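Exo-alpha-sialidase (Clostridium perfringens, PDB 2V72) binds galactose through its family 32 carbohydrate-binding module, which probably helps the large sialidase toxin hold on to host glycans. Local coordinates at residues 29-32 with 38-41. Numbering follows the deposited sequence.
Sequences ASSA and NTMW. With CA (calcium ion), chain B.
The indole of Trp41 is the flat group here, and Ala29 meets it obliquely at the five-membered ring. Ala29 N comes within 3.7 Å of Trp41 CD1. Trp41 CG lies anti to the backbone N (chi1 164°), which carries the ring alongside Ala29. Trp41 NE1 is hydrogen-bonded to Ser22 O. Beside the ring, Ala32 CB packs on Trp41 CB at 3.8 Å. Ser31 CB rests against the carbonyl oxygen Met40 O at 3.4 Å.

The polar half of the contact is joined by calcium. Ser31 O binds the ion at 2.3 Å. Thr39 grips it twice, through Thr39 O at 2.4 Å and Thr39 OG1 at 2.6 Å. With chi1 at 61°, Thr39 OG1 turns back over its own backbone, so that it and Thr39 O reach the same ion. The calcium thus lets these oxygens crowd together, with Ser31 O and Thr39 O 3.2 Å apart. Asp34, Asn36, Ala137 and Glu138 complete the site.

The site is probably structural: the calcium ties the loop to strand 135-142 of the galactose-binding-like beta-sandwich. The 3-10 turn 29-32 packs on strands 17-20 and 53-59, while Trp41 begins strand 41-42, paired with strand 135-142.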
loop_
_atom_site.group_PDB
_atom_site.type_symbol
_atom_site.label_atom_id
_atom_site.label_comp_id
_atom_site.label_asym_id
_atom_site.label_seq_id
_atom_site.Cartn_x
_atom_site.Cartn_y
_atom_site.Cartn_z
ATOM N N ALA A 29 -0.995 10.377 -0.937
ATOM C CA ALA A 29 -1.433 9.095 -0.378
ATOM C C ALA A 29 -2.878 8.706 -0.733
ATOM O O ALA A 29 -3.164 7.528 -0.957
ATOM C CB ALA A 29 -1.252 9.103 1.112
ATOM N N SER A 30 -3.767 9.701 -0.782
ATOM C CA SER A 30 -5.192 9.513 -1.043
ATOM C C SER A 30 -5.481 8.977 -2.443
ATOM O O SER A 30 -6.531 8.372 -2.692
ATOM C CB SER A 30 -5.934 10.835 -0.842
ATOM O OG SER A 30 -5.491 11.822 -1.765
ATOM N N SER A 31 -4.546 9.204 -3.356
ATOM C CA SER A 31 -4.679 8.732 -4.717
ATOM C C SER A 31 -4.435 7.234 -4.837
ATOM O O SER A 31 -4.689 6.656 -5.885
ATOM C CB SER A 31 -3.748 9.516 -5.638
ATOM O OG SER A 31 -4.306 10.787 -5.904
ATOM N N ALA A 32 -3.950 6.612 -3.763
ATOM C CA ALA A 32 -3.788 5.160 -3.703
ATOM C C ALA A 32 -5.112 4.446 -3.431
ATOM O O ALA A 32 -5.229 3.242 -3.668
ATOM C CB ALA A 32 -2.759 4.785 -2.651
ATOM N N ASN A 38 -5.415 5.274 -12.870
ATOM C CA ASN A 38 -4.630 6.340 -13.505
ATOM C C ASN A 38 -3.991 7.321 -12.512
ATOM O O ASN A 38 -3.100 8.080 -12.884
ATOM C CB ASN A 38 -5.478 7.103 -14.532
ATOM C CG ASN A 38 -5.923 6.226 -15.693
ATOM O OD1 ASN A 38 -5.202 5.326 -16.134
ATOM N ND2 ASN A 38 -7.122 6.488 -16.196
ATOM N N THR A 39 -4.449 7.303 -11.261
ATOM C CA THR A 39 -3.863 8.131 -10.200
ATOM C C THR A 39 -3.103 7.238 -9.225
ATOM O O THR A 39 -3.603 6.172 -8.835
ATOM C CB THR A 39 -4.937 8.868 -9.389
ATOM O OG1 THR A 39 -5.792 7.900 -8.773
ATOM C CG2 THR A 39 -5.771 9.793 -10.272
ATOM N N MET A 40 -1.923 7.689 -8.804
ATOM C CA MET A 40 -1.091 6.926 -7.871
ATOM C C MET A 40 -0.604 7.729 -6.668
ATOM O O MET A 40 -0.547 8.965 -6.718
ATOM C CB MET A 40 0.127 6.370 -8.605
ATOM C CG MET A 40 1.105 7.423 -9.087
ATOM S SD MET A 40 2.382 6.687 -10.108
ATOM C CE MET A 40 1.582 6.782 -11.714
ATOM N N TRP A 41 -0.253 7.013 -5.598
ATOM C CA TRP A 41 0.625 7.546 -4.572
ATOM C C TRP A 41 2.047 7.330 -5.064
ATOM O O TRP A 41 2.366 6.280 -5.618
ATOM C CB TRP A 41 0.432 6.844 -3.212
ATOM C CG TRP A 41 1.583 7.105 -2.271
ATOM C CD1 TRP A 41 1.928 8.309 -1.716
ATOM C CD2 TRP A 41 2.565 6.157 -1.809
ATOM N NE1 TRP A 41 3.052 8.170 -0.938
ATOM C CE2 TRP A 41 3.463 6.864 -0.971
ATOM C CE3 TRP A 41 2.765 4.783 -2.008
ATOM C CZ2 TRP A 41 4.545 6.244 -0.335
ATOM C CZ3 TRP A 41 3.836 4.169 -1.381
ATOM C CH2 TRP A 41 4.718 4.901 -0.548
HETATM CA CA CA B . -5.584 5.571 -7.716
#